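Local coordinates for protein apical membrane antigen AMA1 (Toxoplasma gondii ME49, PDB 4YIV) that serves as an essential microneme protein of host cell invasion, acting within the moving junction formed between the parasite and host cell membranes, at residues E54-P60 with S214-G218; C59-G63 with A334-L338; G235-W241 with P320-D326. All blocks are in the same frame, centred on the assembly; numbering follows the deposited sequence.

Overall arrangement
This engineered chain covers most of AMA1 but lacks the DII loop; the stated function belongs to the whole protein. From the N terminus, the loop E54-P60 before strand 61-62 is met 154 residues later by the loop S214-G218 after strand 210-213, closing interaction 1. Interaction 2, its centre about 12 Å from that of interaction 1, shares C59 and P60 and closes a far longer loop, tying strand 61-62 of the first five-stranded sheet to A334-L338, the loop after strand 329-333 of the second. Interaction 3 opens after interaction 1 has closed and lies wholly within the span of interaction 2; G235-W241 and P320-D326 pair two strands of a separate three-stranded sheet.

Interaction 1 (E54-P60 with S214-G218); sequences EPAGLCP and SAYVG
Y216 and S214 reach from one short turn to grip the irregular segment E54-P60 at two points. The phenol of Y216 donates from OH to E54 OE2 (2.7 Å), meeting the carboxylate on its syn side but 32° out of plane, with ring and carboxylate turned 76° against each other. E54 reaches the ring's end because its side chain is stretched, CG anti to the backbone N (chi1 -176°). At the other point, S214 OG donates to G57 O at 2.6 Å, and S214 OG in turn accepts from Y216 N (3.0 Å). That second bond makes an ST turn, which starts the 3-10 segment 215-218 and links the hydroxyl's place to that of the tyrosine.

Van der Waals contacts fill in between. L58 places CD2 3.7 Å from Y216 CB as an apolar pair, the V217 CG2 methyl lies against the carbonyl oxygen L58 O at 3.5 Å, and the P55 ring rests its CB 3.7 Å from S214 CB. Two waters complete the seam: one donates to P55 O and accepts from A215 N, while the other accepts from S214 N and donates to C59 O (2.6 Å), with a weak bond to G57 O.

Further out, D40 receives the amides of A56 and G57, H33 takes C59 N, and C59 is joined to C228 by a disulfide. K45 and Q43 bind E54 OE1, while R156 supplies its backbone N to OE2 and its NH1 to the tyrosine oxygen. Helix 132-141 packs on P60, A215 and V217. With four donors converging on its two oxygens, one of them a lysine, the buried E54 carboxylate is probably held ionised, and the R156 bond to the phenol oxygen would probably polarise the hydroxyl toward donating to E54.

Interaction 2 (C59-G63 with A334-L338); sequences CPIWG and AAGSL
W62 N donates to A335 O across the outer edge of strand 61-62, an edge strand of the first of two five-stranded antiparallel sheets in AMA1, each with the strand order 1-5-3-4-2, consistent with its PAN-type fold. On the inner side I61 and G63 bond to strand 210-213, which leaves the W62 amide turned toward the loop that follows strand 329-333 of the second sheet. The contact thus joins the two sheets.

The polar link is one nearly straight bond, 2.9 Å from W62 N to A335 O with 173° at the hydrogen, although the donor tilts 27° from the carbonyl plane. A longer CA-H...O contact from I61 CA (3.5 Å) reaches A335 O as well. The loop is also held from outside by W267, whose NE1 binds G336 O.

Van der Waals contacts accompany this bond. I61 carries CG1 anti to its carbonyl carbon, beside the backbone N, and a chi2 of -57° bends CD1 to 3.8 Å from A335 CB, the apolar pair of the contact; its CG2 lies near A334 O (3.7 Å). W62 brings its CB to 3.9 Å from S337 CB. The polar ends turn elsewhere, W62 NE1 to N230 OD1 and S337 OG to S339 O and Q231 OE1. In the plane of the indole, at its edge, A335 O lies 3.2 Å from W62 CD1.

Interaction 3 (G235-W241 with P320-D326); sequences GYRFGVW and PDCLVSD
D321 and C322 both face G239, a classic beta bulge in an otherwise regular antiparallel pairing. The carbonyl of G239 takes two amides at once, D321 N at 3.1 Å nearly along its C=O axis and C322 N at 3.2 Å from above its plane. The D321 side chain, its CG between the backbone N and the carbonyl carbon (chi1 66°), turns back to the other strand, where OD1 accepts W241 N on its syn lone pair (2.6 Å). P320 and D321 also touch an N-acetylglucosamine attached to the protein.

Beyond the bulge the ladder is orderly, R237 and V324 forming a hydrogen-bonded pair flanked by Y236 with S325 and F238 with L323. On the face carrying F238, P320 CG sits over the ring, 3.9 Å from its centroid and 22° off the normal, while L323 CD2 comes to the ring's edge and F27 meets it edge-to-face. L323 CD1 covers one face of Y236, whose hydroxyl is bonded to I393 O. On the opposite face C322 SG lies at the edge of the W241 indole and is joined by a disulfide to C246 of strand 245-248, so both edge strands of this three-stranded sheet are tied together across the central one.

At the far end the extended R237 side chain crosses that of D326 at a slant and grips OD2 side-on through NE (2.8 Å) and NH1 (3.0 Å). Both contacts lie in the guanidinium plane, but that plane stands 51° from the carboxylate. OD1 accepts from A328 N. The pair probably offsets both charges near the corner at G235, where D326 N still bonds to G235 O (3.0 Å).

Interaction 1 (E54-P60 with S214-G218)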
ATOM      1  N   GLU A  54       7.832 -14.013  -4.878  1.00 20.22           N
ATOM      2  CA  GLU A  54       6.504 -14.039  -4.249  1.00 19.17           C
ATOM      3  C   GLU A  54       6.270 -12.749  -3.477  1.00 19.31           C
ATOM      4  O   GLU A  54       7.103 -12.368  -2.634  1.00 20.01           O
ATOM      5  CB  GLU A  54       6.388 -15.248  -3.304  1.00 22.42           C
ATOM      6  CG  GLU A  54       4.994 -15.424  -2.678  1.00 19.69           C
ATOM      7  CD  GLU A  54       4.989 -16.362  -1.482  1.00 22.41           C
ATOM      8  OE1 GLU A  54       5.939 -16.335  -0.671  1.00 23.34           O
ATOM      9  OE2 GLU A  54       4.031 -17.147  -1.364  1.00 24.38           O
ATOM     10  N   PRO A  55       5.149 -12.074  -3.741  1.00 18.52           N
ATOM     11  CA  PRO A  55       4.862 -10.940  -2.861  1.00 18.88           C
ATOM     12  C   PRO A  55       4.668 -11.378  -1.402  1.00 17.28           C
ATOM     13  O   PRO A  55       4.125 -12.455  -1.173  1.00 19.37           O
ATOM     14  CB  PRO A  55       3.566 -10.371  -3.434  1.00 20.00           C
ATOM     15  CG  PRO A  55       3.582 -10.807  -4.903  1.00 19.75           C
ATOM     16  CD  PRO A  55       4.154 -12.180  -4.831  1.00 18.32           C
ATOM     17  N   ALA A  56       5.083 -10.533  -0.472  1.00 18.29           N
ATOM     18  CA  ALA A  56       5.232 -10.937   0.930  1.00 21.43           C
ATOM     19  C   ALA A  56       4.809  -9.921   1.963  1.00 20.70           C
ATOM     20  O   ALA A  56       4.837 -10.199   3.177  1.00 19.46           O
ATOM     21  CB  ALA A  56       6.709 -11.284   1.175  1.00 21.65           C
ATOM     22  N   GLY A  57       4.516  -8.714   1.518  1.00 18.29           N
ATOM     23  CA  GLY A  57       4.306  -7.596   2.428  1.00 17.99           C
ATOM     24  C   GLY A  57       3.059  -7.825   3.274  1.00 19.71           C
ATOM     25  O   GLY A  57       2.104  -8.459   2.819  1.00 19.00           O
ATOM     26  N   LEU A  58       3.073  -7.322   4.506  1.00 17.51           N
ATOM     27  CA  LEU A  58       1.979  -7.588   5.435  1.00 20.05           C
ATOM     28  C   LEU A  58       0.906  -6.505   5.463  1.00 19.25           C
ATOM     29  O   LEU A  58      -0.122  -6.686   6.122  1.00 20.55           O
ATOM     30  CB  LEU A  58       2.530  -7.778   6.854  1.00 22.07           C
ATOM     31  CG  LEU A  58       3.581  -8.899   6.988  1.00 25.21           C
ATOM     32  CD1 LEU A  58       3.963  -9.062   8.447  1.00 29.50           C
ATOM     33  CD2 LEU A  58       3.084 -10.222   6.462  1.00 25.96           C
ATOM     34  N   CYS A  59       1.126  -5.369   4.819  1.00 19.57           N
ATOM     35  CA  CYS A  59       0.105  -4.317   4.797  1.00 22.01           C
ATOM     36  C   CYS A  59      -0.599  -4.238   3.456  1.00 20.05           C
ATOM     37  O   CYS A  59       0.045  -4.412   2.417  1.00 20.84           O
ATOM     38  CB  CYS A  59       0.691  -2.946   5.085  1.00 20.49           C
ATOM     39  SG  CYS A  59       1.344  -2.740   6.784  1.00 26.64           S
ATOM     40  N   PRO A  60      -1.911  -3.936   3.478  1.00 19.14           N
ATOM     41  CA  PRO A  60      -2.652  -3.676   2.233  1.00 19.03           C
ATOM     42  C   PRO A  60      -2.216  -2.358   1.617  1.00 16.34           C
ATOM     43  O   PRO A  60      -1.902  -1.397   2.333  1.00 16.79           O
ATOM     44  CB  PRO A  60      -4.113  -3.608   2.682  1.00 18.57           C
ATOM     45  CG  PRO A  60      -4.058  -3.190   4.101  1.00 21.94           C
ATOM     46  CD  PRO A  60      -2.761  -3.764   4.674  1.00 20.34           C
ATOM     47  N   SER A 214      -0.227  -8.615  -0.735  1.00 18.56           N
ATOM     48  CA  SER A 214       0.274  -9.977  -0.771  1.00 17.11           C
ATOM     49  C   SER A 214      -0.686 -10.870   0.019  1.00 20.06           C
ATOM     50  O   SER A 214      -1.466 -10.390   0.862  1.00 19.56           O
ATOM     51  CB  SER A 214       1.692 -10.077  -0.200  1.00 18.47           C
ATOM     52  OG  SER A 214       1.699 -10.383   1.163  1.00 20.81           O
ATOM     53  N   ALA A 215      -0.621 -12.174  -0.224  1.00 17.22           N
ATOM     54  CA  ALA A 215      -1.439 -13.113   0.545  1.00 19.21           C
ATOM     55  C   ALA A 215      -1.101 -13.077   2.005  1.00 20.69           C
ATOM     56  O   ALA A 215      -1.936 -13.488   2.833  1.00 20.86           O
ATOM     57  CB  ALA A 215      -1.291 -14.524   0.038  1.00 20.00           C
ATOM     58  N   TYR A 216       0.093 -12.602   2.346  1.00 19.31           N
ATOM     59  CA  TYR A 216       0.536 -12.674   3.732  1.00 20.19           C
ATOM     60  C   TYR A 216      -0.094 -11.584   4.624  1.00 22.31           C
ATOM     61  O   TYR A 216       0.040 -11.620   5.865  1.00 22.13           O
ATOM     62  CB  TYR A 216       2.082 -12.654   3.793  1.00 18.05           C
ATOM     63  CG  TYR A 216       2.584 -13.898   3.099  1.00 22.56           C
ATOM     64  CD1 TYR A 216       2.711 -15.092   3.808  1.00 26.31           C
ATOM     65  CD2 TYR A 216       2.789 -13.924   1.716  1.00 22.46           C
ATOM     66  CE1 TYR A 216       3.073 -16.268   3.182  1.00 22.60           C
ATOM     67  CE2 TYR A 216       3.145 -15.104   1.078  1.00 21.55           C
ATOM     68  CZ  TYR A 216       3.291 -16.277   1.826  1.00 20.92           C
ATOM     69  OH  TYR A 216       3.638 -17.482   1.236  1.00 23.48           O
ATOM     70  N   VAL A 217      -0.797 -10.635   4.014  1.00 20.05           N
ATOM     71  CA  VAL A 217      -1.705  -9.763   4.782  1.00 18.42           C
ATOM     72  C   VAL A 217      -2.716 -10.656   5.549  1.00 22.45           C
ATOM     73  O   VAL A 217      -3.265 -10.281   6.583  1.00 22.02           O
ATOM     74  CB  VAL A 217      -2.445  -8.786   3.881  1.00 19.55           C
ATOM     75  CG1 VAL A 217      -3.440  -7.921   4.677  1.00 21.40           C
ATOM     76  CG2 VAL A 217      -1.453  -7.854   3.131  1.00 19.46           C
ATOM     77  N   GLY A 218      -2.997 -11.814   4.981  1.00 19.22           N
ATOM     78  CA  GLY A 218      -3.994 -12.710   5.510  1.00 21.50           C
ATOM     79  C   GLY A 218      -3.530 -13.694   6.558  1.00 23.19           C
ATOM     80  O   GLY A 218      -4.353 -14.435   7.082  1.00 22.51           O
TER
HETATM   81  O   HOH W   1       1.477 -13.196  -2.135  1.00 22.35           O
HETATM   82  O   HOH W   2       0.791  -6.486   1.029  1.00 17.65           O

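Interaction 2 (C59-G63 with A334-L338)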
ATOM      1  N   CYS A  59       1.126  -5.369   4.819  1.00 19.57           N
ATOM      2  CA  CYS A  59       0.105  -4.317   4.797  1.00 22.01           C
ATOM      3  C   CYS A  59      -0.599  -4.238   3.456  1.00 20.05           C
ATOM      4  O   CYS A  59       0.045  -4.412   2.417  1.00 20.84           O
ATOM      5  CB  CYS A  59       0.691  -2.946   5.085  1.00 20.49           C
ATOM      6  SG  CYS A  59       1.344  -2.740   6.784  1.00 26.64           S
ATOM      7  N   PRO A  60      -1.911  -3.936   3.478  1.00 19.14           N
ATOM      8  CA  PRO A  60      -2.652  -3.676   2.233  1.00 19.03           C
ATOM      9  C   PRO A  60      -2.216  -2.358   1.617  1.00 16.34           C
ATOM     10  O   PRO A  60      -1.902  -1.397   2.333  1.00 16.79           O
ATOM     11  CB  PRO A  60      -4.113  -3.608   2.682  1.00 18.57           C
ATOM     12  CG  PRO A  60      -4.058  -3.190   4.101  1.00 21.94           C
ATOM     13  CD  PRO A  60      -2.761  -3.764   4.674  1.00 20.34           C
ATOM     14  N   ILE A  61      -2.180  -2.310   0.292  1.00 19.49           N
ATOM     15  CA  ILE A  61      -1.722  -1.101  -0.387  1.00 16.44           C
ATOM     16  C   ILE A  61      -2.921  -0.462  -1.110  1.00 19.16           C
ATOM     17  O   ILE A  61      -3.420  -0.970  -2.121  1.00 18.89           O
ATOM     18  CB  ILE A  61      -0.572  -1.392  -1.383  1.00 19.31           C
ATOM     19  CG1 ILE A  61       0.510  -2.245  -0.700  1.00 19.58           C
ATOM     20  CG2 ILE A  61      -0.018  -0.065  -1.927  1.00 18.89           C
ATOM     21  CD1 ILE A  61       1.112  -1.644   0.577  1.00 20.74           C
ATOM     22  N   TRP A  62      -3.393   0.635  -0.521  1.00 18.70           N
ATOM     23  CA  TRP A  62      -4.665   1.231  -0.888  1.00 18.77           C
ATOM     24  C   TRP A  62      -4.584   2.006  -2.190  1.00 19.63           C
ATOM     25  O   TRP A  62      -3.802   2.928  -2.300  1.00 17.34           O
ATOM     26  CB  TRP A  62      -5.117   2.164   0.225  1.00 18.03           C
ATOM     27  CG  TRP A  62      -5.410   1.468   1.540  1.00 22.27           C
ATOM     28  CD1 TRP A  62      -4.522   0.883   2.415  1.00 20.37           C
ATOM     29  CD2 TRP A  62      -6.705   1.311   2.110  1.00 20.72           C
ATOM     30  NE1 TRP A  62      -5.220   0.349   3.511  1.00 19.92           N
ATOM     31  CE2 TRP A  62      -6.558   0.603   3.330  1.00 21.61           C
ATOM     32  CE3 TRP A  62      -7.989   1.688   1.690  1.00 23.16           C
ATOM     33  CZ2 TRP A  62      -7.650   0.277   4.133  1.00 22.68           C
ATOM     34  CZ3 TRP A  62      -9.083   1.365   2.506  1.00 22.51           C
ATOM     35  CH2 TRP A  62      -8.899   0.670   3.705  1.00 24.46           C
ATOM     36  N   GLY A  63      -5.397   1.624  -3.159  1.00 20.30           N
ATOM     37  CA  GLY A  63      -5.497   2.376  -4.401  1.00 21.84           C
ATOM     38  C   GLY A  63      -4.496   1.869  -5.438  1.00 22.14           C
ATOM     39  O   GLY A  63      -4.517   2.292  -6.592  1.00 20.98           O
ATOM     40  N   ALA A 334       3.115   5.608   1.113  1.00 21.35           N
ATOM     41  CA  ALA A 334       2.968   4.776  -0.050  1.00 19.33           C
ATOM     42  C   ALA A 334       1.904   3.697   0.115  1.00 18.57           C
ATOM     43  O   ALA A 334       1.298   3.230  -0.875  1.00 17.19           O
ATOM     44  CB  ALA A 334       4.360   4.140  -0.393  1.00 17.17           C
ATOM     45  N   ALA A 335       1.666   3.279   1.358  1.00 17.13           N
ATOM     46  CA  ALA A 335       0.738   2.168   1.605  1.00 17.55           C
ATOM     47  C   ALA A 335      -0.722   2.615   1.747  1.00 18.17           C
ATOM     48  O   ALA A 335      -1.639   1.850   1.426  1.00 18.55           O
ATOM     49  CB  ALA A 335       1.138   1.405   2.872  1.00 18.27           C
ATOM     50  N   GLY A 336      -0.931   3.830   2.235  1.00 20.35           N
ATOM     51  CA  GLY A 336      -2.264   4.255   2.612  1.00 19.91           C
ATOM     52  C   GLY A 336      -3.120   4.907   1.546  1.00 21.64           C
ATOM     53  O   GLY A 336      -2.706   5.096   0.400  1.00 18.01           O
ATOM     54  N   SER A 337      -4.318   5.320   1.977  1.00 19.02           N
ATOM     55  CA  SER A 337      -5.351   5.845   1.093  1.00 22.30           C
ATOM     56  C   SER A 337      -5.248   7.361   1.040  1.00 22.73           C
ATOM     57  O   SER A 337      -4.611   7.978   1.888  1.00 20.57           O
ATOM     58  CB  SER A 337      -6.762   5.450   1.578  1.00 23.05           C
ATOM     59  OG  SER A 337      -7.020   6.064   2.832  1.00 24.47           O
ATOM     60  N   LEU A 338      -5.884   7.962   0.038  1.00 23.03           N
ATOM     61  CA  LEU A 338      -5.967   9.410  -0.054  1.00 21.10           C
ATOM     62  C   LEU A 338      -6.836   9.947   1.059  1.00 24.36           C
ATOM     63  O   LEU A 338      -6.497  10.950   1.709  1.00 24.85           O
ATOM     64  CB  LEU A 338      -6.527   9.823  -1.423  1.00 22.14           C
ATOM     65  CG  LEU A 338      -6.774  11.301  -1.688  1.00 24.42           C
ATOM     66  CD1 LEU A 338      -5.544  12.129  -1.513  1.00 24.83           C
ATOM     67  CD2 LEU A 338      -7.288  11.429  -3.083  1.00 26.58           C
TER

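Interaction 3 (G235-W241 with P320-D326)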
ATOM      1  N   GLY A 235      -3.950  17.118   9.309  1.00 33.26           N
ATOM      2  CA  GLY A 235      -3.636  18.108  10.333  1.00 35.30           C
ATOM      3  C   GLY A 235      -2.305  17.950  11.046  1.00 36.82           C
ATOM      4  O   GLY A 235      -2.035  18.598  12.062  1.00 34.05           O
ATOM      5  N   TYR A 236      -1.443  17.099  10.508  1.00 30.58           N
ATOM      6  CA  TYR A 236      -0.136  16.868  11.117  1.00 30.26           C
ATOM      7  C   TYR A 236       0.889  16.613  10.011  1.00 32.62           C
ATOM      8  O   TYR A 236       0.528  16.037   8.979  1.00 26.81           O
ATOM      9  CB  TYR A 236      -0.165  15.675  12.066  1.00 34.03           C
ATOM     10  CG  TYR A 236      -0.982  15.867  13.337  1.00 38.62           C
ATOM     11  CD1 TYR A 236      -0.407  16.380  14.501  1.00 42.39           C
ATOM     12  CD2 TYR A 236      -2.316  15.496  13.380  1.00 40.87           C
ATOM     13  CE1 TYR A 236      -1.165  16.534  15.671  1.00 43.52           C
ATOM     14  CE2 TYR A 236      -3.070  15.644  14.536  1.00 50.00           C
ATOM     15  CZ  TYR A 236      -2.494  16.165  15.674  1.00 50.95           C
ATOM     16  OH  TYR A 236      -3.264  16.304  16.808  1.00 55.50           O
ATOM     17  N   ARG A 237       2.125  17.078  10.239  1.00 29.56           N
ATOM     18  CA  ARG A 237       3.309  16.725   9.432  1.00 28.05           C
ATOM     19  C   ARG A 237       4.104  15.645  10.109  1.00 29.37           C
ATOM     20  O   ARG A 237       4.379  15.731  11.315  1.00 31.41           O
ATOM     21  CB  ARG A 237       4.228  17.922   9.239  1.00 28.60           C
ATOM     22  CG  ARG A 237       3.604  19.103   8.601  1.00 29.91           C
ATOM     23  CD  ARG A 237       4.635  20.242   8.526  1.00 29.46           C
ATOM     24  NE  ARG A 237       4.087  21.437   7.893  1.00 34.83           N
ATOM     25  CZ  ARG A 237       4.814  22.469   7.500  1.00 34.21           C
ATOM     26  NH1 ARG A 237       4.216  23.499   6.936  1.00 36.75           N
ATOM     27  NH2 ARG A 237       6.135  22.448   7.641  1.00 35.96           N
ATOM     28  N   PHE A 238       4.491  14.627   9.342  1.00 26.88           N
ATOM     29  CA  PHE A 238       5.391  13.617   9.836  1.00 27.11           C
ATOM     30  C   PHE A 238       6.697  14.301  10.239  1.00 28.89           C
ATOM     31  O   PHE A 238       7.105  15.281   9.615  1.00 27.30           O
ATOM     32  CB  PHE A 238       5.688  12.551   8.765  1.00 27.63           C
ATOM     33  CG  PHE A 238       4.596  11.556   8.538  1.00 25.53           C
ATOM     34  CD1 PHE A 238       3.784  11.112   9.569  1.00 27.63           C
ATOM     35  CD2 PHE A 238       4.409  11.024   7.265  1.00 24.50           C
ATOM     36  CE1 PHE A 238       2.809  10.160   9.336  1.00 27.32           C
ATOM     37  CE2 PHE A 238       3.416  10.067   7.025  1.00 26.01           C
ATOM     38  CZ  PHE A 238       2.628   9.633   8.050  1.00 25.64           C
ATOM     39  N   GLY A 239       7.344  13.770  11.264  1.00 27.48           N
ATOM     40  CA  GLY A 239       8.618  14.296  11.706  1.00 28.23           C
ATOM     41  C   GLY A 239       9.462  13.285  12.444  1.00 29.94           C
ATOM     42  O   GLY A 239       9.031  12.159  12.714  1.00 32.04           O
ATOM     43  N   VAL A 240      10.682  13.707  12.780  1.00 32.59           N
ATOM     44  CA  VAL A 240      11.624  12.879  13.523  1.00 31.73           C
ATOM     45  C   VAL A 240      12.138  13.626  14.761  1.00 34.59           C
ATOM     46  O   VAL A 240      12.451  14.816  14.698  1.00 37.22           O
ATOM     47  CB  VAL A 240      12.828  12.469  12.659  1.00 35.01           C
ATOM     48  CG1 VAL A 240      12.349  11.681  11.437  1.00 31.74           C
ATOM     49  CG2 VAL A 240      13.588  13.696  12.218  1.00 39.67           C
ATOM     50  N   TRP A 241      12.235  12.912  15.869  1.00 36.71           N
ATOM     51  CA  TRP A 241      12.656  13.524  17.126  1.00 44.87           C
ATOM     52  C   TRP A 241      14.170  13.707  17.126  1.00 41.96           C
ATOM     53  O   TRP A 241      14.922  12.728  17.108  1.00 37.93           O
ATOM     54  CB  TRP A 241      12.221  12.666  18.315  1.00 43.86           C
ATOM     55  CG  TRP A 241      12.373  13.373  19.646  1.00 48.01           C
ATOM     56  CD1 TRP A 241      13.325  13.132  20.607  1.00 48.04           C
ATOM     57  CD2 TRP A 241      11.557  14.438  20.150  1.00 45.59           C
ATOM     58  NE1 TRP A 241      13.145  13.981  21.671  1.00 47.90           N
ATOM     59  CE2 TRP A 241      12.069  14.793  21.416  1.00 46.77           C
ATOM     60  CE3 TRP A 241      10.441  15.125  19.656  1.00 46.66           C
ATOM     61  CZ2 TRP A 241      11.499  15.797  22.193  1.00 46.23           C
ATOM     62  CZ3 TRP A 241       9.876  16.127  20.428  1.00 48.54           C
ATOM     63  CH2 TRP A 241      10.407  16.453  21.682  1.00 52.51           C
ATOM     64  N   PRO A 320       8.548   8.102  10.551  1.00 31.05           N
ATOM     65  CA  PRO A 320       8.248   9.130  11.553  1.00 32.12           C
ATOM     66  C   PRO A 320       8.180   8.579  12.993  1.00 31.31           C
ATOM     67  O   PRO A 320       7.734   7.448  13.260  1.00 29.41           O
ATOM     68  CB  PRO A 320       6.884   9.673  11.098  1.00 33.46           C
ATOM     69  CG  PRO A 320       6.299   8.641  10.270  1.00 34.64           C
ATOM     70  CD  PRO A 320       7.422   7.876   9.627  1.00 29.75           C
ATOM     71  N   ASP A 321       8.653   9.390  13.936  1.00 35.31           N
ATOM     72  CA  ASP A 321       8.535   9.018  15.343  1.00 34.63           C
ATOM     73  C   ASP A 321       7.970  10.177  16.152  1.00 34.30           C
ATOM     74  O   ASP A 321       7.882  10.102  17.372  1.00 42.19           O
ATOM     75  CB  ASP A 321       9.888   8.521  15.908  1.00 36.50           C
ATOM     76  CG  ASP A 321      10.959   9.592  15.965  1.00 38.40           C
ATOM     77  OD1 ASP A 321      10.673  10.795  15.771  1.00 37.70           O
ATOM     78  OD2 ASP A 321      12.117   9.204  16.215  1.00 47.50           O
ATOM     79  N   CYS A 322       7.556  11.235  15.458  1.00 32.83           N
ATOM     80  CA  CYS A 322       6.771  12.291  16.068  1.00 37.33           C
ATOM     81  C   CYS A 322       5.982  13.019  14.976  1.00 36.96           C
ATOM     82  O   CYS A 322       6.111  12.720  13.779  1.00 36.15           O
ATOM     83  CB  CYS A 322       7.662  13.268  16.851  1.00 38.02           C
ATOM     84  SG  CYS A 322       8.944  14.133  15.877  1.00 39.86           S
ATOM     85  N   LEU A 323       5.158  13.960  15.408  1.00 33.39           N
ATOM     86  CA  LEU A 323       4.306  14.736  14.529  1.00 32.76           C
ATOM     87  C   LEU A 323       4.394  16.191  14.876  1.00 35.66           C
ATOM     88  O   LEU A 323       4.587  16.556  16.037  1.00 36.59           O
ATOM     89  CB  LEU A 323       2.841  14.306  14.642  1.00 34.02           C
ATOM     90  CG  LEU A 323       2.487  12.850  14.380  1.00 35.87           C
ATOM     91  CD1 LEU A 323       1.018  12.581  14.716  1.00 36.73           C
ATOM     92  CD2 LEU A 323       2.800  12.538  12.925  1.00 32.22           C
ATOM     93  N   VAL A 324       4.198  17.017  13.870  1.00 33.80           N
ATOM     94  CA  VAL A 324       4.138  18.452  14.043  1.00 38.10           C
ATOM     95  C   VAL A 324       2.762  18.887  13.593  1.00 38.09           C
ATOM     96  O   VAL A 324       2.343  18.555  12.488  1.00 34.21           O
ATOM     97  CB  VAL A 324       5.251  19.164  13.234  1.00 34.05           C
ATOM     98  CG1 VAL A 324       5.003  20.683  13.112  1.00 35.24           C
ATOM     99  CG2 VAL A 324       6.604  18.860  13.850  1.00 37.26           C
ATOM    100  N   SER A 325       2.049  19.626  14.452  1.00 40.27           N
ATOM    101  CA  SER A 325       0.713  20.133  14.112  1.00 35.84           C
ATOM    102  C   SER A 325       0.751  21.135  12.981  1.00 34.29           C
ATOM    103  O   SER A 325       1.598  22.020  12.953  1.00 37.47           O
ATOM    104  CB  SER A 325       0.063  20.789  15.340  1.00 42.92           C
ATOM    105  OG  SER A 325       0.328  20.020  16.488  1.00 48.44           O
ATOM    106  N   ASP A 326      -0.205  21.022  12.067  1.00 32.82           N
ATOM    107  CA  ASP A 326      -0.326  21.955  10.958  1.00 35.24           C
ATOM    108  C   ASP A 326      -1.671  21.705  10.318  1.00 39.49           C
ATOM    109  O   ASP A 326      -1.857  20.719   9.623  1.00 34.88           O
ATOM    110  CB  ASP A 326       0.803  21.769   9.940  1.00 36.48           C
ATOM    111  CG  ASP A 326       0.647  22.658   8.709  1.00 38.05           C
ATOM    112  OD1 ASP A 326      -0.318  23.462   8.657  1.00 38.23           O
ATOM    113  OD2 ASP A 326       1.482  22.558   7.773  1.00 40.51           O
TER